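Local coordinates for protein D-glycerate 3-kinase (Cryptococcus neoformans var. grubii serotype A, PDB 6CKG) that probably phosphorylates D-glycerate at its 3-hydroxyl, using ATP as the phosphate donor, at residues 84-92 against 152-163; 257-265 against 316-324. All coordinates share one frame; numbering follows the deposited sequence.

Interaction 1: residues 84-92 against 152-163; sequences LDDFYLTHS and YDKSLFKGEGDR. With EDO (1,2-ethanediol), chain C.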
loop_
_atom_site.group_PDB
_atom_site.type_symbol
_atom_site.label_atom_id
_atom_site.label_comp_id
_atom_site.label_asym_id
_atom_site.label_seq_id
_atom_site.Cartn_x
_atom_site.Cartn_y
_atom_site.Cartn_z
ATOM N N LEU A 84 2.886 -0.039 -4.542
ATOM C CA LEU A 84 3.779 -0.920 -3.786
ATOM C C LEU A 84 4.051 -2.241 -4.510
ATOM O O LEU A 84 5.184 -2.738 -4.503
ATOM C CB LEU A 84 3.186 -1.186 -2.406
ATOM C CG LEU A 84 4.033 -2.045 -1.468
ATOM C CD1 LEU A 84 5.304 -1.287 -1.135
ATOM C CD2 LEU A 84 3.224 -2.339 -0.199
ATOM N N ASP A 85 3.032 -2.822 -5.147
ATOM C CA ASP A 85 3.207 -4.122 -5.792
ATOM C C ASP A 85 4.195 -4.066 -6.953
ATOM O O ASP A 85 4.777 -5.091 -7.312
ATOM C CB ASP A 85 1.875 -4.645 -6.314
ATOM C CG ASP A 85 0.891 -4.955 -5.218
ATOM O OD1 ASP A 85 1.125 -4.573 -4.043
ATOM O OD2 ASP A 85 -0.132 -5.582 -5.554
ATOM N N ASP A 86 4.379 -2.901 -7.578
ATOM C CA ASP A 86 5.359 -2.818 -8.655
ATOM C C ASP A 86 6.786 -2.881 -8.137
ATOM O O ASP A 86 7.720 -2.971 -8.943
ATOM C CB ASP A 86 5.164 -1.534 -9.464
ATOM C CG ASP A 86 3.965 -1.607 -10.364
ATOM O OD1 ASP A 86 3.863 -2.600 -11.114
ATOM O OD2 ASP A 86 3.109 -0.691 -10.293
ATOM N N PHE A 87 6.961 -2.854 -6.818
ATOM C CA PHE A 87 8.259 -2.861 -6.167
ATOM C C PHE A 87 8.531 -4.168 -5.409
ATOM O O PHE A 87 9.436 -4.220 -4.571
ATOM C CB PHE A 87 8.364 -1.656 -5.234
ATOM C CG PHE A 87 8.467 -0.337 -5.961
ATOM C CD1 PHE A 87 7.329 0.328 -6.403
ATOM C CD2 PHE A 87 9.703 0.237 -6.198
ATOM C CE1 PHE A 87 7.433 1.535 -7.077
ATOM C CE2 PHE A 87 9.810 1.451 -6.878
ATOM C CZ PHE A 87 8.678 2.093 -7.316
ATOM N N TYR A 88 7.789 -5.232 -5.700
ATOM C CA TYR A 88 8.181 -6.550 -5.199
ATOM C C TYR A 88 9.614 -6.886 -5.615
ATOM O O TYR A 88 10.114 -6.415 -6.643
ATOM C CB TYR A 88 7.248 -7.635 -5.737
ATOM C CG TYR A 88 5.902 -7.790 -5.056
ATOM C CD1 TYR A 88 5.793 -7.890 -3.667
ATOM C CD2 TYR A 88 4.745 -7.888 -5.814
ATOM C CE1 TYR A 88 4.562 -8.052 -3.076
ATOM C CE2 TYR A 88 3.521 -8.054 -5.238
ATOM C CZ TYR A 88 3.421 -8.134 -3.874
ATOM O OH TYR A 88 2.172 -8.309 -3.325
ATOM N N LEU A 89 10.275 -7.720 -4.802
ATOM C CA LEU A 89 11.558 -8.300 -5.177
ATOM C C LEU A 89 11.476 -8.931 -6.557
ATOM O O LEU A 89 10.418 -9.402 -6.986
ATOM C CB LEU A 89 11.988 -9.380 -4.164
ATOM C CG LEU A 89 12.237 -8.906 -2.737
ATOM C CD1 LEU A 89 12.367 -10.137 -1.806
ATOM C CD2 LEU A 89 13.490 -8.023 -2.708
ATOM N N THR A 90 12.610 -8.942 -7.258
ATOM C CA THR A 90 12.696 -9.760 -8.457
ATOM C C THR A 90 12.435 -11.211 -8.067
ATOM O O THR A 90 12.569 -11.587 -6.903
ATOM C CB THR A 90 14.071 -9.639 -9.122
ATOM O OG1 THR A 90 15.060 -10.209 -8.262
ATOM C CG2 THR A 90 14.426 -8.187 -9.402
ATOM N N HIS A 91 12.044 -12.033 -9.049
ATOM C CA HIS A 91 11.797 -13.443 -8.749
ATOM C C HIS A 91 13.029 -14.104 -8.131
ATOM O O HIS A 91 12.914 -14.888 -7.181
ATOM C CB HIS A 91 11.369 -14.193 -10.015
ATOM C CG HIS A 91 10.909 -15.597 -9.753
ATOM N ND1 HIS A 91 11.722 -16.695 -9.936
ATOM C CD2 HIS A 91 9.726 -16.078 -9.299
ATOM C CE1 HIS A 91 11.060 -17.792 -9.615
ATOM N NE2 HIS A 91 9.848 -17.445 -9.219
ATOM N N SER A 92 14.219 -13.802 -8.661
ATOM C CA SER A 92 15.439 -14.401 -8.120
ATOM C C SER A 92 15.625 -14.048 -6.645
ATOM O O SER A 92 15.941 -14.916 -5.816
ATOM C CB SER A 92 16.649 -13.957 -8.944
ATOM O OG SER A 92 17.768 -14.737 -8.596
ATOM N N TYR A 152 5.846 -4.550 -12.321
ATOM C CA TYR A 152 5.895 -5.945 -11.889
ATOM C C TYR A 152 4.815 -6.738 -12.621
ATOM O O TYR A 152 3.640 -6.350 -12.619
ATOM C CB TYR A 152 5.728 -6.040 -10.368
ATOM C CG TYR A 152 5.954 -7.430 -9.779
ATOM C CD1 TYR A 152 7.239 -7.863 -9.413
ATOM C CD2 TYR A 152 4.890 -8.292 -9.583
ATOM C CE1 TYR A 152 7.452 -9.129 -8.860
ATOM C CE2 TYR A 152 5.084 -9.556 -9.013
ATOM C CZ TYR A 152 6.368 -9.965 -8.664
ATOM O OH TYR A 152 6.555 -11.199 -8.107
ATOM N N ASP A 153 5.217 -7.841 -13.266
ATOM C CA ASP A 153 4.308 -8.665 -14.063
ATOM C C ASP A 153 3.996 -9.913 -13.243
ATOM O O ASP A 153 4.792 -10.852 -13.182
ATOM C CB ASP A 153 4.913 -8.986 -15.425
ATOM C CG ASP A 153 3.995 -9.827 -16.303
ATOM O OD1 ASP A 153 2.997 -10.392 -15.811
ATOM O OD2 ASP A 153 4.288 -9.935 -17.502
ATOM N N LYS A 154 2.815 -9.923 -12.628
ATOM C CA LYS A 154 2.440 -11.000 -11.724
ATOM C C LYS A 154 2.252 -12.331 -12.429
ATOM O O LYS A 154 2.188 -13.358 -11.752
ATOM C CB LYS A 154 1.160 -10.621 -10.981
ATOM C CG LYS A 154 1.302 -9.327 -10.207
ATOM C CD LYS A 154 0.043 -8.979 -9.406
ATOM C CE LYS A 154 0.363 -7.928 -8.342
ATOM N NZ LYS A 154 -0.866 -7.316 -7.801
ATOM N N SER A 155 2.165 -12.346 -13.759
ATOM C CA SER A 155 1.938 -13.591 -14.474
ATOM C C SER A 155 3.214 -14.382 -14.727
ATOM O O SER A 155 3.125 -15.571 -15.048
ATOM C CB SER A 155 1.249 -13.317 -15.818
ATOM O OG SER A 155 2.128 -12.725 -16.763
ATOM N N LEU A 156 4.388 -13.765 -14.600
ATOM C CA LEU A 156 5.621 -14.459 -14.956
ATOM C C LEU A 156 5.890 -15.613 -13.992
ATOM O O LEU A 156 5.347 -15.677 -12.888
ATOM C CB LEU A 156 6.799 -13.483 -14.974
ATOM C CG LEU A 156 6.608 -12.376 -16.015
ATOM C CD1 LEU A 156 7.696 -11.309 -15.899
ATOM C CD2 LEU A 156 6.554 -12.977 -17.399
ATOM N N PHE A 157 6.727 -16.546 -14.436
ATOM C CA PHE A 157 7.024 -17.755 -13.676
ATOM C C PHE A 157 5.732 -18.450 -13.256
ATOM O O PHE A 157 5.530 -18.802 -12.092
ATOM C CB PHE A 157 7.922 -17.441 -12.475
ATOM C CG PHE A 157 9.336 -17.105 -12.866
ATOM C CD1 PHE A 157 10.283 -18.113 -13.044
ATOM C CD2 PHE A 157 9.713 -15.786 -13.095
ATOM C CE1 PHE A 157 11.590 -17.813 -13.431
ATOM C CE2 PHE A 157 11.010 -15.473 -13.486
ATOM C CZ PHE A 157 11.955 -16.484 -13.651
ATOM N N LYS A 158 4.829 -18.607 -14.230
ATOM C CA LYS A 158 3.581 -19.346 -14.047
ATOM C C LYS A 158 2.745 -18.767 -12.915
ATOM O O LYS A 158 2.068 -19.496 -12.190
ATOM C CB LYS A 158 3.845 -20.836 -13.801
ATOM N N GLY A 159 2.821 -17.458 -12.725
ATOM C CA GLY A 159 2.021 -16.775 -11.728
ATOM C C GLY A 159 2.751 -16.396 -10.458
ATOM O O GLY A 159 2.174 -15.688 -9.621
ATOM N N GLU A 160 3.994 -16.842 -10.274
ATOM C CA GLU A 160 4.720 -16.397 -9.087
ATOM C C GLU A 160 5.148 -14.941 -9.204
ATOM O O GLU A 160 5.297 -14.258 -8.186
ATOM C CB GLU A 160 5.926 -17.294 -8.839
ATOM C CG GLU A 160 5.534 -18.702 -8.526
ATOM C CD GLU A 160 6.719 -19.639 -8.556
ATOM O OE1 GLU A 160 7.862 -19.146 -8.578
ATOM O OE2 GLU A 160 6.505 -20.863 -8.570
ATOM N N GLY A 161 5.350 -14.452 -10.419
ATOM C CA GLY A 161 5.629 -13.043 -10.620
ATOM C C GLY A 161 7.118 -12.756 -10.803
ATOM O O GLY A 161 7.995 -13.491 -10.335
ATOM N N ASP A 162 7.399 -11.647 -11.484
ATOM C CA ASP A 162 8.753 -11.126 -11.606
ATOM C C ASP A 162 8.669 -9.683 -12.098
ATOM O O ASP A 162 7.653 -9.262 -12.658
ATOM C CB ASP A 162 9.583 -11.983 -12.560
ATOM C CG ASP A 162 11.069 -11.697 -12.478
ATOM O OD1 ASP A 162 11.523 -11.049 -11.520
ATOM O OD2 ASP A 162 11.788 -12.137 -13.391
ATOM N N ARG A 163 9.744 -8.926 -11.867
ATOM C CA ARG A 163 9.840 -7.569 -12.392
ATOM C C ARG A 163 9.798 -7.598 -13.913
ATOM O O ARG A 163 10.466 -8.411 -14.549
ATOM C CB ARG A 163 11.135 -6.898 -11.922
ATOM C CG ARG A 163 11.219 -5.379 -12.236
ATOM C CD ARG A 163 12.324 -4.711 -11.409
ATOM N NE ARG A 163 12.122 -4.941 -9.975
ATOM C CZ ARG A 163 13.089 -4.894 -9.059
ATOM N NH1 ARG A 163 14.330 -4.614 -9.425
ATOM N NH2 ARG A 163 12.811 -5.122 -7.771
HETATM C C1 EDO C . 4.931 2.220 -11.986
HETATM O O1 EDO C . 4.661 0.862 -12.393
HETATM C C2 EDO C . 5.222 2.245 -10.489
HETATM O O2 EDO C . 4.062 1.783 -9.784
HETATM O O HOH W 1 9.410 -5.243 -9.052
HETATM O O HOH W 2 1.958 -5.123 -10.585
HETATM O O HOH W 3 8.581 -11.334 -6.381
HETATM O O HOH W 4 14.412 -12.513 -11.251
#
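His91 is gripped by three residues of the 152-163 hairpin. His91 NE2 gives an almost straight hydrogen bond to Glu160 OE1 (2.7 Å), which lies in the ring plane. The His91 ring also stacks face to face on Phe157, with centroids 3.7 Å apart and planes at 4°. His91 N donates to Asp162 OD1 at 2.7 Å, from above the carboxylate plane. With CG anti to the backbone N (chi1 -172°), the imidazole reaches out from the first turn of helix 91-100 to the hairpin end.

Farther along, Tyr88 meets Tyr152 edge to face. The planes are 64° apart, and Tyr88 CB adds a CH-pi contact over the same Tyr152 ring. Tyr152 N donates to Asp86 OD1 (3.0 Å) on its anti side. Asp86 OD2 takes a bond from the ethanediol, probably a crystallisation additive. The extended chain of Lys154 brings NZ to Asp85 OD2 at 2.9 Å, a salt bridge on the anti lone pair.

Thr90 CG2 rests on one face of the Arg163 guanidinium. NH2 of Arg163 reaches Tyr88 O at 3.2 Å, close to the guanidinium plane, and also forms a salt bridge with Asp117. A water joins Arg163 NE to the carbonyls of Asp86 and Tyr88. In the second shell, Thr90 is the N-cap of helix 91-100, its OG1 accepting from Asp93 N, and His116 meets the Tyr88 ring nearly parallel.

The contact ties the Asp-Asp-Phe-Tyr turn after strand 79-83 to the small two-stranded antiparallel sheet. The Asp162 carboxylate faces a helix N terminus, where its negative charge should be favourable. The in-plane bond to Glu160 and the Phe157 stack together fix the rotation of the His91 imidazole.

Interaction 2: residues 257-265 against 316-324; sequences SYVWTWRLQ and FIVNIKREI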
loop_
_atom_site.group_PDB
_atom_site.type_symbol
_atom_site.label_atom_id
_atom_site.label_comp_id
_atom_site.label_asym_id
_atom_site.label_seq_id
_atom_site.Cartn_x
_atom_site.Cartn_y
_atom_site.Cartn_z
ATOM N N SER A 257 -13.936 -8.118 7.660
ATOM C CA SER A 257 -14.475 -9.253 6.917
ATOM C C SER A 257 -14.774 -8.901 5.468
ATOM O O SER A 257 -14.792 -9.798 4.616
ATOM C CB SER A 257 -15.744 -9.774 7.587
ATOM O OG SER A 257 -16.796 -8.833 7.464
ATOM N N TYR A 258 -15.007 -7.617 5.169
ATOM C CA TYR A 258 -15.291 -7.211 3.795
ATOM C C TYR A 258 -14.162 -7.603 2.850
ATOM O O TYR A 258 -14.407 -7.862 1.668
ATOM C CB TYR A 258 -15.520 -5.693 3.713
ATOM C CG TYR A 258 -16.681 -5.133 4.527
ATOM C CD1 TYR A 258 -17.542 -5.966 5.243
ATOM C CD2 TYR A 258 -16.913 -3.761 4.570
ATOM C CE1 TYR A 258 -18.586 -5.446 5.981
ATOM C CE2 TYR A 258 -17.960 -3.234 5.304
ATOM C CZ TYR A 258 -18.790 -4.079 6.006
ATOM O OH TYR A 258 -19.829 -3.545 6.732
ATOM N N VAL A 259 -12.925 -7.668 3.348
ATOM C CA VAL A 259 -11.784 -7.879 2.459
ATOM C C VAL A 259 -11.899 -9.216 1.736
ATOM O O VAL A 259 -11.627 -9.306 0.530
ATOM C CB VAL A 259 -10.466 -7.769 3.247
ATOM C CG1 VAL A 259 -9.282 -8.038 2.341
ATOM C CG2 VAL A 259 -10.349 -6.393 3.892
ATOM N N TRP A 260 -12.306 -10.269 2.455
ATOM C CA TRP A 260 -12.577 -11.559 1.822
ATOM C C TRP A 260 -13.662 -11.431 0.762
ATOM O O TRP A 260 -13.517 -11.925 -0.362
ATOM C CB TRP A 260 -13.021 -12.590 2.865
ATOM C CG TRP A 260 -11.942 -13.288 3.635
ATOM C CD1 TRP A 260 -11.107 -14.275 3.181
ATOM C CD2 TRP A 260 -11.620 -13.095 5.019
ATOM N NE1 TRP A 260 -10.267 -14.687 4.192
ATOM C CE2 TRP A 260 -10.561 -13.979 5.330
ATOM C CE3 TRP A 260 -12.113 -12.250 6.022
ATOM C CZ2 TRP A 260 -9.991 -14.043 6.602
ATOM C CZ3 TRP A 260 -11.543 -12.316 7.283
ATOM C CH2 TRP A 260 -10.494 -13.206 7.562
ATOM N N THR A 261 -14.782 -10.803 1.126
ATOM C CA THR A 261 -15.909 -10.684 0.210
ATOM C C THR A 261 -15.520 -9.902 -1.043
ATOM O O THR A 261 -15.814 -10.321 -2.168
ATOM C CB THR A 261 -17.080 -10.014 0.927
ATOM O OG1 THR A 261 -17.418 -10.774 2.094
ATOM C CG2 THR A 261 -18.289 -9.908 0.001
ATOM N N TRP A 262 -14.846 -8.764 -0.862
ATOM C CA TRP A 262 -14.415 -7.949 -1.995
ATOM C C TRP A 262 -13.444 -8.709 -2.894
ATOM O O TRP A 262 -13.564 -8.679 -4.124
ATOM C CB TRP A 262 -13.767 -6.663 -1.490
ATOM C CG TRP A 262 -14.722 -5.677 -0.904
ATOM C CD1 TRP A 262 -16.059 -5.573 -1.155
ATOM C CD2 TRP A 262 -14.406 -4.644 0.040
ATOM N NE1 TRP A 262 -16.596 -4.535 -0.424
ATOM C CE2 TRP A 262 -15.599 -3.948 0.313
ATOM C CE3 TRP A 262 -13.227 -4.237 0.672
ATOM C CZ2 TRP A 262 -15.652 -2.872 1.200
ATOM C CZ3 TRP A 262 -13.280 -3.170 1.554
ATOM C CH2 TRP A 262 -14.489 -2.502 1.813
ATOM N N ARG A 263 -12.462 -9.392 -2.299
ATOM C CA ARG A 263 -11.472 -10.085 -3.118
ATOM C C ARG A 263 -12.097 -11.239 -3.889
ATOM O O ARG A 263 -11.652 -11.555 -4.998
ATOM C CB ARG A 263 -10.315 -10.578 -2.250
ATOM C CG ARG A 263 -9.119 -11.091 -3.051
ATOM C CD ARG A 263 -8.596 -10.033 -4.017
ATOM N NE ARG A 263 -7.484 -10.518 -4.832
ATOM C CZ ARG A 263 -7.629 -11.240 -5.938
ATOM N NH1 ARG A 263 -8.843 -11.568 -6.362
ATOM N NH2 ARG A 263 -6.563 -11.640 -6.623
ATOM N N LEU A 264 -13.129 -11.877 -3.327
ATOM C CA LEU A 264 -13.884 -12.876 -4.080
ATOM C C LEU A 264 -14.638 -12.237 -5.242
ATOM O O LEU A 264 -14.615 -12.752 -6.366
ATOM C CB LEU A 264 -14.853 -13.619 -3.159
ATOM C CG LEU A 264 -14.326 -14.925 -2.568
ATOM C CD1 LEU A 264 -15.381 -15.583 -1.693
ATOM C CD2 LEU A 264 -13.893 -15.864 -3.681
ATOM N N GLN A 265 -15.334 -11.126 -4.985
ATOM C CA GLN A 265 -15.998 -10.397 -6.068
ATOM C C GLN A 265 -15.016 -10.052 -7.175
ATOM O O GLN A 265 -15.310 -10.231 -8.365
ATOM C CB GLN A 265 -16.632 -9.106 -5.551
ATOM C CG GLN A 265 -17.721 -9.249 -4.506
ATOM C CD GLN A 265 -18.333 -7.899 -4.174
ATOM O OE1 GLN A 265 -18.214 -6.955 -4.955
ATOM N NE2 GLN A 265 -18.983 -7.798 -3.016
ATOM N N PHE A 316 -11.660 7.488 4.767
ATOM C CA PHE A 316 -13.010 7.171 4.327
ATOM C C PHE A 316 -13.415 5.854 4.960
ATOM O O PHE A 316 -12.693 4.865 4.838
ATOM C CB PHE A 316 -13.102 7.038 2.805
ATOM C CG PHE A 316 -12.780 8.304 2.053
ATOM C CD1 PHE A 316 -13.737 9.295 1.895
ATOM C CD2 PHE A 316 -11.534 8.481 1.482
ATOM C CE1 PHE A 316 -13.442 10.457 1.191
ATOM C CE2 PHE A 316 -11.228 9.637 0.780
ATOM C CZ PHE A 316 -12.182 10.624 0.627
ATOM N N ILE A 317 -14.558 5.843 5.631
ATOM C CA ILE A 317 -15.115 4.625 6.201
ATOM C C ILE A 317 -16.214 4.157 5.262
ATOM O O ILE A 317 -17.143 4.915 4.966
ATOM C CB ILE A 317 -15.646 4.872 7.621
ATOM C CG1 ILE A 317 -14.497 5.362 8.509
ATOM C CG2 ILE A 317 -16.311 3.619 8.178
ATOM C CD1 ILE A 317 -14.886 5.713 9.916
ATOM N N VAL A 318 -16.104 2.925 4.767
ATOM C CA VAL A 318 -16.994 2.460 3.709
ATOM C C VAL A 318 -17.750 1.213 4.161
ATOM O O VAL A 318 -17.274 0.433 4.997
ATOM C CB VAL A 318 -16.209 2.190 2.405
ATOM C CG1 VAL A 318 -15.557 3.473 1.898
ATOM C CG2 VAL A 318 -15.161 1.121 2.630
ATOM N N ASN A 319 -18.950 1.029 3.603
ATOM C CA ASN A 319 -19.718 -0.179 3.865
ATOM C C ASN A 319 -19.346 -1.238 2.827
ATOM O O ASN A 319 -18.444 -1.044 2.008
ATOM C CB ASN A 319 -21.224 0.115 3.897
ATOM C CG ASN A 319 -21.764 0.672 2.580
ATOM O OD1 ASN A 319 -21.130 0.580 1.527
ATOM N ND2 ASN A 319 -22.961 1.251 2.643
ATOM N N ILE A 320 -20.048 -2.374 2.850
ATOM C CA ILE A 320 -19.667 -3.487 1.989
ATOM C C ILE A 320 -19.922 -3.165 0.524
ATOM O O ILE A 320 -19.267 -3.735 -0.357
ATOM C CB ILE A 320 -20.389 -4.781 2.416
ATOM C CG1 ILE A 320 -19.710 -5.997 1.773
ATOM C CG2 ILE A 320 -21.872 -4.717 2.061
ATOM C CD1 ILE A 320 -19.688 -7.237 2.662
ATOM N N LYS A 321 -20.838 -2.245 0.237
ATOM C CA LYS A 321 -21.038 -1.774 -1.123
ATOM C C LYS A 321 -20.059 -0.675 -1.506
ATOM O O LYS A 321 -20.263 -0.011 -2.526
ATOM C CB LYS A 321 -22.475 -1.284 -1.304
ATOM C CG LYS A 321 -23.521 -2.380 -1.151
ATOM C CD LYS A 321 -24.917 -1.786 -1.113
ATOM C CE LYS A 321 -25.784 -2.327 -2.227
ATOM N NZ LYS A 321 -27.145 -1.718 -2.181
ATOM N N ARG A 322 -19.015 -0.475 -0.702
ATOM C CA ARG A 322 -17.952 0.494 -0.955
ATOM C C ARG A 322 -18.460 1.927 -0.937
ATOM O O ARG A 322 -17.773 2.831 -1.415
ATOM C CB ARG A 322 -17.232 0.206 -2.277
ATOM C CG ARG A 322 -16.679 -1.202 -2.367
ATOM C CD ARG A 322 -16.080 -1.459 -3.738
ATOM N NE ARG A 322 -15.430 -2.768 -3.823
ATOM C CZ ARG A 322 -16.052 -3.891 -4.168
ATOM N NH1 ARG A 322 -15.375 -5.031 -4.225
ATOM N NH2 ARG A 322 -17.350 -3.874 -4.460
ATOM N N GLU A 323 -19.645 2.149 -0.381
ATOM C CA GLU A 323 -20.181 3.496 -0.250
ATOM C C GLU A 323 -19.615 4.158 0.997
ATOM O O GLU A 323 -19.507 3.532 2.050
ATOM C CB GLU A 323 -21.705 3.452 -0.178
ATOM C CG GLU A 323 -22.348 2.811 -1.389
ATOM C CD GLU A 323 -23.768 2.354 -1.128
ATOM O OE1 GLU A 323 -24.176 2.299 0.054
ATOM O OE2 GLU A 323 -24.474 2.044 -2.112
ATOM N N ILE A 324 -19.240 5.429 0.872
ATOM C CA ILE A 324 -18.734 6.160 2.027
ATOM C C ILE A 324 -19.859 6.293 3.046
ATOM O O ILE A 324 -20.947 6.780 2.728
ATOM C CB ILE A 324 -18.194 7.533 1.610
ATOM C CG1 ILE A 324 -16.974 7.359 0.717
ATOM C CG2 ILE A 324 -17.856 8.383 2.839
ATOM C CD1 ILE A 324 -16.606 8.619 -0.015
HETATM O O HOH W 5 -21.838 -3.054 5.125
HETATM O O HOH W 6 -20.542 -5.189 -2.436
#
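The first two turns of helix 258-273 pack against a type I turn, Asn319 to Arg322, with Tyr258 CA and Ile320 CA 6.0 Å apart. That turn links strands 313-318 and 324-329, a beta hairpin at one edge of the main sheet of the P-loop kinase fold.

Trp262 carries the contact. Trp262 NE1 donates to Ile320 O at 2.8 Å, almost straight and in the ring plane. The indole edge also nears Asn319 O, and CH2 touches Val318 CG2. The Arg322 guanidinium lies over one face of the indole, with planes 29° apart, an off-centre cation-pi contact. Tyr258 CB sits over the opposite face, and the ring is held between the two.

Ile320 covers the Tyr258 ring, its CB 3.9 Å from the ring centroid and nearly above it. A chi1 of -165° turns CG1 away from the backbone N and carries CD1 to Tyr258 CD1 and Thr261 CG2. Arg322 NH2 donates to Gln265 OE1 (3.2 Å) in the guanidinium plane. Arg322 NE makes a hydrogen bond to Gly57 O, which connects the hairpin to the probable P-loop. Asn319 braces the turn by accepting from Glu323 N through OD1 and donating from ND2 to Glu323 OE1. One water bridges Tyr258 OH and Ile320 N; another donates to Ile320 O and accepts from Gln265 NE2 at 3.1 Å.

Overall arrangement
From the N terminus, the chain passes strand 48-53 and the probable P-loop before strand 79-83 leads into residues 84-92. Interaction 1 closes a 59-residue loop that holds helix 118-129 and most of strand 146-153. It brings the two-stranded sheet against the segment that follows strand 79-83 and the start of helix 91-100. Strands 176-180 and 247-253 follow. Interaction 2 then closes a 50-residue loop that includes helix 281-298, and ties helix 258-273 to the last hairpin. The two loops are in series and neither cross nor nest. Interactions 1 and 2 join elements next to the two edge strands of the six-stranded sheet, their centres about 26 Å apart.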